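Local structure of chemotaxis protein motB (Helicobacter pylori, 3CYP) at residues E24-A27 and K28-K32; Y67-M70 and K71-Q75; S86-G89 and S90-I94; S121-H124 and S125-N129. The protein forms, with MotA, the stator of the flagellar motor and, through this periplasmic C-terminal domain of the OmpA-like family, probably anchors it to the cell wall. One frame throughout, in Å; residues are numbered along the deposited sequence. Where two conformers were deposited one is given.

Contact 1. Residues E24-A27 and K28-K32; sequences ERIA and KIIQK
The carbonyl oxygen of Ala27 is gripped twice by Gln31, once by its backbone and once by its side chain, near the C-terminal end of helix 17-30 in this OmpA-like domain. Gln31 N makes the i to i+4 helical bond at 3.1 Å from Ala27 O, and the amide nitrogen Gln31 NE2 folds back to the same Ala27 O at 3.2 Å. The two donors arrive from opposite faces of the carbonyl plane: NE2 stands almost above it, 74° out, away from the lone pairs, while Ala27 O lies close to the plane of the Gln31 amide. With CG beside its backbone N (chi1 -64°), the glutamine can lean back over the turn; NE2 also donates to Tyr76 O, so two carbonyls fix the rotation of this amide.

Lys28 N, Ile29 N and Ile30 N bond to the carbonyls of Glu24, Arg25 and Ile26 in the same helical pattern. On the polar flank, Arg25 and Lys28 both form salt bridges to Glu130 of helix 117-131, which brings two like charges onto one carboxylate. The buried flank is aliphatic and packs Ile26, Ala27 and Ile30 against Leu73 of helix 58-75. Here the CG2 branch of Ile26 meets the CD1 tip of Ile30 at 3.7 Å, and Ile30 CG1 lies 3.1 Å from the backbone oxygen Ile26 O.

Contact 2. Residues Y67-M70 and K71-Q75; sequences YRVM and KVLIQ
Four successive i to i+4 bonds, from the amides of Lys71, Val72, Leu73 and Ile74 to the carbonyls of Tyr67, Arg68, Val69 and Met70, keep the end of helix 58-75 regular. This helix is the crossover of the beta-alpha-beta unit formed with strands 38-44 and 83-87. Across one turn Tyr67 pairs with Lys71, whose aliphatic chain passes over one face of the phenol ring in a CH-pi contact. Lys71 CG sits 3.9 Å from the centroid of the Tyr67 ring, shifted toward the rim, and Lys71 CD lies 3.4 Å from Tyr67 CZ. A bend at chi3 (-72°) turns the lysine across the hydroxyl end of the ring.

The ammonium group then reaches two waters. One, 2.7 Å from Lys71 NZ, is also hydrogen-bonded to Tyr67 OH and lies in the plane of the ring at its edge; the other accepts from Lys71 NZ and, weakly, from Arg68 NH1. Arg68 NE is held by Asp13 O. Val69 and Leu73 pack on Val41 of strand 38-44, and Leu73 also meets Ile23 of helix 17-30. Met70 and Ile74 pack on Leu83. Met70, Lys71 and Ile74 touch Tyr67 of the second subunit, and Tyr67 touches Ile74 of that subunit, so this surface belongs to the dimer contact. Within the helix, Met70 CG approaches Ile74 CD1 at 4.3 Å.

Contact 3. Residues S86-G89 and S90-I94; sequences SSYG and STNPI
Tyr88 O is held by two donors from Thr91, and this is the tight end of the turn. The backbone Thr91 N closes the turn at 3.0 Å from Tyr88 O, and the hydroxyl Thr91 OG1 donates to the same Tyr88 O at 2.6 Å, in the carbonyl plane and on a lone pair. Its chi1 of 75° sets OG1 between the backbone N and the carbonyl carbon, within reach of Tyr88 O. OG1 also accepts from Asn92 ND2 at 2.9 Å, giving a short relay from the asparagine amide through the threonine hydroxyl to the tyrosine carbonyl. Gly89, buried and backbone-bonded to Thr45, takes the positive phi (54°) of the first corner position.

The Thr91 hydroxyl lies in the plane of the Tyr88 ring at its edge. Asn92 ND2 comes to 3.7 Å from Tyr88 CD1, with the amide plane turned 78° from the ring, so the ring and amide touch without stacking. The Phe44 ring meets the Tyr88 ring as well.

The other side is looser. Ser90 lies at the second corner position, where its side chain packs on Thr45; Asn92 is exposed, and the chain then leaves through the exposed Pro93. The whole is a type II' beta turn from Tyr88 to Thr91, leading the chain off strand 83-87 of the OmpA-like sheet.

Contact 4. Residues S121-H124 and S125-N129; sequences SKIH and SILDN
Residues Ser121 to Asn129 run as unbroken alpha helix, each amide from Ser125 to Asp128 bonding to the carbonyl four residues earlier. The Leu127 N to Ile123 O bond is short at 2.8 Å and nearly straight, with an angle of 170° at the hydrogen.

On the outward side, His124 and Asp128 lie one turn apart. His124 CG stands anti to its backbone N (chi1 -173°), so the ring projects outward level with its own turn, and the Asp128 carboxylate reaches back over one face. Asp128 OD2 sits 3.7 Å from His124 NE2, displaced toward the rim, and the carboxylate is inclined 56° to the ring. Any attraction here is therefore electrostatic, from an oxygen lying above the ring, and would depend on the charge of the imidazole. Next to them a water spans one turn: it donates to Ser121 O at 2.9 Å and is hydrogen-bonded to Ser125 OG at 2.8 Å, giving this carbonyl a second partner beside Ser125 N.

The opposite flank is apolar. Ile123 and Leu127 run side by side, Ile123 CG2 touching Leu127 CD1 at 3.9 Å, while the Ile126 CD1 methyl lies 3.5 Å from Lys122 O. These residues face the body of the domain: Ile126 and Leu127 rest on Ile29 of helix 17-30, Ile126 also touches Leu33, and Ile123 packs on Val37 and on Thr115, just beyond strand 108-114. Helix 117-131 thus lies against helix 17-30 and the loop that follows it.

Overall arrangement
Along the chain the four contacts come in series. Contact 1, on helix 17-30, links two others: its centre lies about 12 Å from those of both contact 2, on helix 58-75, and contact 4, on helix 117-131. It touches the first through Leu73 and the second through Ile126 and Leu127. Contacts 2 and 4 do not meet, their nearest atoms being about 11 Å apart. Contact 3 follows strand 83-87, the next element after helix 58-75, about 19 Å from contact 2 between centres; it lies across the chain's centre from contacts 1 and 4. Three helices thus pack in succession in the periplasmic domain, while contacts 2 and 3 both touch the second subunit.

Contact 1. Residues E24-A27 and K28-K32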
loop_
_atom_site.group_PDB
_atom_site.type_symbol
_atom_site.label_atom_id
_atom_site.label_comp_id
_atom_site.label_asym_id
_atom_site.label_seq_id
_atom_site.Cartn_x
_atom_site.Cartn_y
_atom_site.Cartn_z
ATOM N N GLU B 24 -12.161 -1.395 -12.592
ATOM C CA GLU B 24 -12.589 -0.066 -13.005
ATOM C C GLU B 24 -13.963 0.259 -12.415
ATOM O O GLU B 24 -14.233 1.414 -12.065
ATOM C CB GLU B 24 -12.663 -0.060 -14.542
ATOM C CG GLU B 24 -13.041 1.206 -15.221
ATOM C CD GLU B 24 -13.059 0.967 -16.738
ATOM O OE1 GLU B 24 -12.057 0.402 -17.228
ATOM O OE2 GLU B 24 -14.075 1.293 -17.388
ATOM N N ARG B 25 -14.867 -0.724 -12.372
ATOM C CA ARG B 25 -16.213 -0.479 -11.797
ATOM C C ARG B 25 -16.111 -0.135 -10.316
ATOM O O ARG B 25 -16.831 0.733 -9.783
ATOM C CB ARG B 25 -17.136 -1.670 -11.928
ATOM C CG ARG B 25 -17.534 -2.029 -13.312
ATOM C CD ARG B 25 -18.605 -3.148 -13.300
ATOM N NE ARG B 25 -19.965 -2.692 -13.005
ATOM C CZ ARG B 25 -21.064 -3.475 -13.114
ATOM N NH1 ARG B 25 -20.954 -4.744 -13.464
ATOM N NH2 ARG B 25 -22.268 -3.011 -12.867
ATOM N N ILE B 26 -15.237 -0.872 -9.644
ATOM C CA ILE B 26 -15.035 -0.641 -8.194
ATOM C C ILE B 26 -14.371 0.735 -7.946
ATOM O O ILE B 26 -14.718 1.460 -7.012
ATOM C CB ILE B 26 -14.221 -1.809 -7.562
ATOM C CG1 ILE B 26 -15.048 -3.116 -7.611
ATOM C CG2 ILE B 26 -13.745 -1.464 -6.146
ATOM C CD1 ILE B 26 -16.289 -3.081 -6.668
ATOM N N ALA B 27 -13.420 1.142 -8.788
ATOM C CA ALA B 27 -12.818 2.492 -8.698
ATOM C C ALA B 27 -13.884 3.539 -8.859
ATOM O O ALA B 27 -13.913 4.522 -8.124
ATOM C CB ALA B 27 -11.688 2.668 -9.767
ATOM N N LYS B 28 -14.790 3.319 -9.815
ATOM C CA LYS B 28 -15.873 4.236 -10.050
ATOM C C LYS B 28 -16.673 4.460 -8.787
ATOM O O LYS B 28 -16.961 5.610 -8.428
ATOM C CB LYS B 28 -16.780 3.697 -11.156
ATOM C CG LYS B 28 -17.983 4.578 -11.476
ATOM C CD LYS B 28 -18.824 3.861 -12.544
ATOM C CE LYS B 28 -20.126 4.599 -12.849
ATOM N NZ LYS B 28 -21.044 3.729 -13.677
ATOM N N ILE B 29 -17.083 3.373 -8.148
ATOM C CA ILE B 29 -17.914 3.442 -6.941
ATOM C C ILE B 29 -17.134 4.090 -5.804
ATOM O O ILE B 29 -17.686 4.852 -5.017
ATOM C CB ILE B 29 -18.393 2.030 -6.486
ATOM C CG1 ILE B 29 -19.522 1.497 -7.392
ATOM C CG2 ILE B 29 -18.857 2.017 -5.048
ATOM C CD1 ILE B 29 -20.246 2.557 -8.175
ATOM N N ILE B 30 -15.847 3.726 -5.685
ATOM C CA ILE B 30 -15.051 4.280 -4.589
ATOM C C ILE B 30 -15.039 5.796 -4.633
ATOM O O ILE B 30 -15.168 6.451 -3.604
ATOM C CB ILE B 30 -13.649 3.697 -4.534
ATOM C CG1 ILE B 30 -13.715 2.232 -4.160
ATOM C CG2 ILE B 30 -12.768 4.492 -3.559
ATOM C CD1 ILE B 30 -12.417 1.440 -4.334
ATOM N N GLN B 31 -14.910 6.375 -5.821
ATOM C CA GLN B 31 -14.834 7.812 -5.936
ATOM C C GLN B 31 -16.146 8.515 -5.578
ATOM O O GLN B 31 -16.143 9.734 -5.373
ATOM C CB GLN B 31 -14.367 8.167 -7.337
ATOM C CG GLN B 31 -12.978 7.670 -7.587
ATOM C CD GLN B 31 -12.509 7.930 -8.974
ATOM O OE1 GLN B 31 -12.193 9.075 -9.318
ATOM N NE2 GLN B 31 -12.363 6.865 -9.757
ATOM N N LYS B 32 -17.248 7.764 -5.521
ATOM C CA LYS B 32 -18.561 8.311 -5.139
ATOM C C LYS B 32 -18.772 8.321 -3.622
ATOM O O LYS B 32 -19.701 8.974 -3.130
ATOM C CB LYS B 32 -19.682 7.495 -5.789
ATOM C CG LYS B 32 -19.714 7.597 -7.313
ATOM C CD LYS B 32 -20.846 6.792 -7.875
ATOM C CE LYS B 32 -20.754 6.722 -9.410
ATOM N NZ LYS B 32 -21.233 7.959 -10.015
#

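Contact 2. Residues Y67-M70 and K71-Q75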
loop_
_atom_site.group_PDB
_atom_site.type_symbol
_atom_site.label_atom_id
_atom_site.label_comp_id
_atom_site.label_asym_id
_atom_site.label_seq_id
_atom_site.Cartn_x
_atom_site.Cartn_y
_atom_site.Cartn_z
ATOM N N TYR B 67 -1.480 -5.600 -3.747
ATOM C CA TYR B 67 -0.769 -4.396 -4.171
ATOM C C TYR B 67 -1.103 -4.022 -5.630
ATOM O O TYR B 67 -1.400 -2.883 -5.955
ATOM C CB TYR B 67 0.734 -4.608 -3.966
ATOM C CG TYR B 67 1.591 -3.531 -4.597
ATOM C CD1 TYR B 67 1.495 -2.211 -4.173
ATOM C CD2 TYR B 67 2.447 -3.814 -5.655
ATOM C CE1 TYR B 67 2.249 -1.190 -4.773
ATOM C CE2 TYR B 67 3.229 -2.800 -6.247
ATOM C CZ TYR B 67 3.128 -1.498 -5.779
ATOM O OH TYR B 67 3.887 -0.458 -6.319
ATOM N N ARG B 68 -1.068 -5.018 -6.516
ATOM C CA ARG B 68 -1.323 -4.791 -7.924
ATOM C C ARG B 68 -2.741 -4.299 -8.160
ATOM O O ARG B 68 -2.945 -3.390 -8.937
ATOM C CB ARG B 68 -1.047 -6.063 -8.742
ATOM C CG ARG B 68 0.471 -6.278 -8.882
ATOM C CD ARG B 68 0.866 -7.543 -9.574
ATOM N NE ARG B 68 0.017 -7.912 -10.704
ATOM C CZ ARG B 68 0.155 -7.487 -11.961
ATOM N NH1 ARG B 68 1.091 -6.610 -12.310
ATOM N NH2 ARG B 68 -0.672 -7.927 -12.885
ATOM N N VAL B 69 -3.705 -4.885 -7.466
ATOM C CA VAL B 69 -5.085 -4.426 -7.571
ATOM C C VAL B 69 -5.145 -2.982 -7.088
ATOM O O VAL B 69 -5.793 -2.110 -7.688
ATOM C CB VAL B 69 -6.064 -5.330 -6.842
ATOM C CG1 VAL B 69 -7.435 -4.636 -6.685
ATOM C CG2 VAL B 69 -6.202 -6.644 -7.653
ATOM N N MET B 70 -4.513 -2.712 -5.947
ATOM C CA MET B 70 -4.499 -1.332 -5.394
ATOM C C MET B 70 -3.918 -0.293 -6.392
ATOM O O MET B 70 -4.471 0.819 -6.556
ATOM C CB MET B 70 -3.756 -1.279 -4.055
ATOM C CG MET B 70 -4.032 0.001 -3.343
ATOM S SD MET B 70 -2.941 0.226 -1.894
ATOM C CE MET B 70 -1.348 0.454 -2.681
ATOM N N LYS B 71 -2.818 -0.656 -7.060
ATOM C CA LYS B 71 -2.206 0.228 -8.051
ATOM C C LYS B 71 -3.176 0.539 -9.160
ATOM O O LYS B 71 -3.287 1.692 -9.593
ATOM C CB LYS B 71 -0.970 -0.410 -8.684
ATOM C CG LYS B 71 0.200 -0.485 -7.772
ATOM C CD LYS B 71 1.492 -0.449 -8.577
ATOM C CE LYS B 71 1.731 -1.708 -9.312
ATOM N NZ LYS B 71 3.050 -1.549 -10.067
ATOM N N VAL B 72 -3.926 -0.487 -9.611
ATOM C CA VAL B 72 -4.942 -0.266 -10.638
ATOM C C VAL B 72 -6.047 0.661 -10.199
ATOM O O VAL B 72 -6.423 1.595 -10.911
ATOM C CB VAL B 72 -5.505 -1.558 -11.215
ATOM C CG1 VAL B 72 -6.588 -1.221 -12.259
ATOM C CG2 VAL B 72 -4.364 -2.345 -11.870
ATOM N N LEU B 73 -6.525 0.487 -8.962
ATOM C CA LEU B 73 -7.515 1.423 -8.451
ATOM C C LEU B 73 -7.013 2.888 -8.512
ATOM O O LEU B 73 -7.754 3.845 -8.800
ATOM C CB LEU B 73 -7.929 1.117 -6.993
ATOM C CG LEU B 73 -8.735 -0.183 -6.850
ATOM C CD1 LEU B 73 -8.786 -0.681 -5.401
ATOM C CD2 LEU B 73 -10.126 -0.013 -7.460
ATOM N N ILE B 74 -5.762 3.076 -8.144
ATOM C CA ILE B 74 -5.162 4.402 -8.152
ATOM C C ILE B 74 -5.009 4.937 -9.581
ATOM O O ILE B 74 -5.291 6.095 -9.851
ATOM C CB ILE B 74 -3.817 4.400 -7.393
ATOM C CG1 ILE B 74 -4.093 4.181 -5.907
ATOM C CG2 ILE B 74 -3.006 5.710 -7.642
ATOM C CD1 ILE B 74 -2.833 3.768 -5.076
ATOM N N GLN B 75 -4.619 4.076 -10.490
ATOM C CA GLN B 75 -4.645 4.450 -11.914
ATOM C C GLN B 75 -5.997 4.968 -12.392
ATOM O O GLN B 75 -6.070 5.832 -13.247
ATOM C CB GLN B 75 -4.233 3.268 -12.799
ATOM C CG GLN B 75 -2.779 2.899 -12.680
ATOM C CD GLN B 75 -2.403 1.785 -13.629
ATOM O OE1 GLN B 75 -2.757 0.635 -13.414
ATOM N NE2 GLN B 75 -1.714 2.137 -14.742
HETATM O O HOH W 1 5.301 -1.280 -8.574
HETATM O O HOH W 2 3.301 -4.395 -11.001
#

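Contact 3. Residues S86-G89 and S90-I94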
loop_
_atom_site.group_PDB
_atom_site.type_symbol
_atom_site.label_atom_id
_atom_site.label_comp_id
_atom_site.label_asym_id
_atom_site.label_seq_id
_atom_site.Cartn_x
_atom_site.Cartn_y
_atom_site.Cartn_z
ATOM N N SER B 86 -3.420 -5.320 2.175
ATOM C CA SER B 86 -3.072 -6.242 3.225
ATOM C C SER B 86 -2.949 -7.618 2.662
ATOM O O SER B 86 -3.751 -8.033 1.839
ATOM C CB SER B 86 -4.077 -6.209 4.357
ATOM O OG SER B 86 -4.164 -4.931 4.962
ATOM N N SER B 87 -1.926 -8.327 3.099
ATOM C CA SER B 87 -1.760 -9.726 2.713
ATOM C C SER B 87 -2.239 -10.665 3.803
ATOM O O SER B 87 -1.786 -10.580 4.936
ATOM C CB SER B 87 -0.304 -10.025 2.375
ATOM O OG SER B 87 -0.235 -11.436 2.136
ATOM N N TYR B 88 -3.124 -11.601 3.438
ATOM C CA TYR B 88 -3.582 -12.648 4.316
ATOM C C TYR B 88 -2.982 -14.042 3.977
ATOM O O TYR B 88 -3.304 -14.997 4.650
ATOM C CB TYR B 88 -5.122 -12.672 4.329
ATOM C CG TYR B 88 -5.675 -11.528 5.128
ATOM C CD1 TYR B 88 -6.156 -11.733 6.398
ATOM C CD2 TYR B 88 -5.672 -10.244 4.640
ATOM C CE1 TYR B 88 -6.630 -10.693 7.168
ATOM C CE2 TYR B 88 -6.139 -9.179 5.408
ATOM C CZ TYR B 88 -6.613 -9.411 6.673
ATOM O OH TYR B 88 -7.130 -8.384 7.454
ATOM N N GLY B 89 -2.148 -14.125 2.946
ATOM C CA GLY B 89 -1.513 -15.391 2.571
ATOM C C GLY B 89 -2.598 -16.445 2.378
ATOM O O GLY B 89 -3.675 -16.153 1.825
ATOM N N SER B 90 -2.359 -17.668 2.878
ATOM C CA SER B 90 -3.330 -18.761 2.732
ATOM C C SER B 90 -4.369 -18.815 3.841
ATOM O O SER B 90 -5.159 -19.726 3.893
ATOM C CB SER B 90 -2.562 -20.088 2.668
ATOM O OG SER B 90 -1.786 -20.206 3.867
ATOM N N THR B 91 -4.400 -17.818 4.713
ATOM C CA THR B 91 -5.353 -17.767 5.802
ATOM C C THR B 91 -6.721 -17.297 5.305
ATOM O O THR B 91 -6.831 -16.760 4.187
ATOM C CB THR B 91 -4.854 -16.839 6.966
ATOM O OG1 THR B 91 -4.988 -15.450 6.620
ATOM C CG2 THR B 91 -3.401 -17.137 7.323
ATOM N N ASN B 92 -7.733 -17.512 6.137
ATOM C CA ASN B 92 -9.089 -17.063 5.880
ATOM C C ASN B 92 -9.606 -17.454 4.498
ATOM O O ASN B 92 -10.174 -16.643 3.795
ATOM C CB ASN B 92 -9.176 -15.563 6.096
ATOM C CG ASN B 92 -8.849 -15.195 7.519
ATOM O OD1 ASN B 92 -9.678 -15.356 8.395
ATOM N ND2 ASN B 92 -7.607 -14.794 7.770
ATOM N N PRO B 93 -9.502 -18.731 4.146
ATOM C CA PRO B 93 -10.051 -19.157 2.854
ATOM C C PRO B 93 -11.564 -18.968 2.769
ATOM O O PRO B 93 -12.230 -19.014 3.805
ATOM C CB PRO B 93 -9.722 -20.658 2.836
ATOM C CG PRO B 93 -9.635 -21.035 4.271
ATOM C CD PRO B 93 -8.975 -19.883 4.919
ATOM N N ILE B 94 -12.098 -18.757 1.562
ATOM C CA ILE B 94 -13.550 -18.679 1.392
ATOM C C ILE B 94 -14.157 -20.061 1.181
ATOM O O ILE B 94 -15.347 -20.249 1.391
ATOM C CB ILE B 94 -14.033 -17.677 0.302
ATOM C CG1 ILE B 94 -13.331 -17.872 -1.036
ATOM C CG2 ILE B 94 -13.865 -16.278 0.795
ATOM C CD1 ILE B 94 -13.511 -16.662 -1.974
#

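Contact 4. Residues S121-H124 and S125-N129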
loop_
_atom_site.group_PDB
_atom_site.type_symbol
_atom_site.label_atom_id
_atom_site.label_comp_id
_atom_site.label_asym_id
_atom_site.label_seq_id
_atom_site.Cartn_x
_atom_site.Cartn_y
_atom_site.Cartn_z
ATOM N N SER B 121 -24.895 3.425 4.972
ATOM C CA SER B 121 -26.101 3.459 4.152
ATOM C C SER B 121 -25.810 4.012 2.758
ATOM O O SER B 121 -26.333 3.519 1.757
ATOM C CB SER B 121 -27.172 4.327 4.820
ATOM O OG SER B 121 -28.398 4.273 4.109
ATOM N N LYS B 122 -24.998 5.064 2.718
ATOM C CA LYS B 122 -24.589 5.704 1.470
ATOM C C LYS B 122 -23.802 4.733 0.601
ATOM O O LYS B 122 -23.993 4.685 -0.627
ATOM C CB LYS B 122 -23.790 6.959 1.735
ATOM C CG LYS B 122 -24.561 8.091 2.456
ATOM C CD LYS B 122 -23.693 9.301 2.676
ATOM C CE LYS B 122 -24.491 10.493 3.159
ATOM N NZ LYS B 122 -23.647 11.732 3.219
ATOM N N ILE B 123 -22.939 3.945 1.227
ATOM C CA ILE B 123 -22.166 2.956 0.479
ATOM C C ILE B 123 -23.118 1.940 -0.145
ATOM O O ILE B 123 -23.002 1.604 -1.315
ATOM C CB ILE B 123 -21.121 2.208 1.357
ATOM C CG1 ILE B 123 -20.168 3.212 2.056
ATOM C CG2 ILE B 123 -20.354 1.187 0.473
ATOM C CD1 ILE B 123 -19.213 2.517 3.069
ATOM N N HIS B 124 -24.041 1.425 0.663
ATOM C CA HIS B 124 -24.970 0.389 0.203
ATOM C C HIS B 124 -25.738 0.892 -1.035
ATOM O O HIS B 124 -25.889 0.147 -2.035
ATOM C CB HIS B 124 -25.955 0.034 1.332
ATOM C CG HIS B 124 -26.833 -1.126 1.000
ATOM N ND1 HIS B 124 -28.014 -1.370 1.660
ATOM C CD2 HIS B 124 -26.712 -2.103 0.070
ATOM C CE1 HIS B 124 -28.589 -2.445 1.149
ATOM N NE2 HIS B 124 -27.809 -2.926 0.200
ATOM N N SER B 125 -26.159 2.151 -0.988
ATOM C CA SER B 125 -26.969 2.743 -2.071
ATOM C C SER B 125 -26.139 2.812 -3.320
ATOM O O SER B 125 -26.615 2.484 -4.404
ATOM C CB SER B 125 -27.498 4.133 -1.753
ATOM O OG SER B 125 -28.497 4.055 -0.766
ATOM N N ILE B 126 -24.896 3.240 -3.145
ATOM C CA ILE B 126 -23.962 3.428 -4.265
ATOM C C ILE B 126 -23.645 2.084 -4.896
ATOM O O ILE B 126 -23.613 1.962 -6.143
ATOM C CB ILE B 126 -22.695 4.220 -3.786
ATOM C CG1 ILE B 126 -23.009 5.708 -3.670
ATOM C CG2 ILE B 126 -21.476 4.047 -4.767
ATOM C CD1 ILE B 126 -22.003 6.578 -2.855
ATOM N N LEU B 127 -23.402 1.062 -4.078
ATOM C CA LEU B 127 -23.181 -0.291 -4.596
ATOM C C LEU B 127 -24.400 -0.778 -5.361
ATOM O O LEU B 127 -24.258 -1.313 -6.449
ATOM C CB LEU B 127 -22.888 -1.265 -3.476
ATOM C CG LEU B 127 -21.491 -1.051 -2.881
ATOM C CD1 LEU B 127 -21.412 -1.903 -1.643
ATOM C CD2 LEU B 127 -20.377 -1.370 -3.911
ATOM N N ASP B 128 -25.574 -0.572 -4.785
ATOM C CA ASP B 128 -26.847 -0.905 -5.448
ATOM C C ASP B 128 -27.000 -0.246 -6.800
ATOM O O ASP B 128 -27.404 -0.919 -7.753
ATOM C CB ASP B 128 -28.011 -0.461 -4.578
ATOM C CG ASP B 128 -28.376 -1.465 -3.570
ATOM O OD1 ASP B 128 -27.811 -2.585 -3.621
ATOM O OD2 ASP B 128 -29.248 -1.145 -2.736
ATOM N N ASN B 129 -26.725 1.051 -6.872
ATOM C CA ASN B 129 -26.881 1.827 -8.102
ATOM C C ASN B 129 -25.975 1.302 -9.209
ATOM O O ASN B 129 -26.365 1.227 -10.378
ATOM C CB ASN B 129 -26.572 3.299 -7.877
ATOM C CG ASN B 129 -27.571 3.982 -6.971
ATOM O OD1 ASN B 129 -27.296 5.061 -6.453
ATOM N ND2 ASN B 129 -28.716 3.366 -6.774
HETATM O O HOH W 3 -28.870 2.116 1.263
#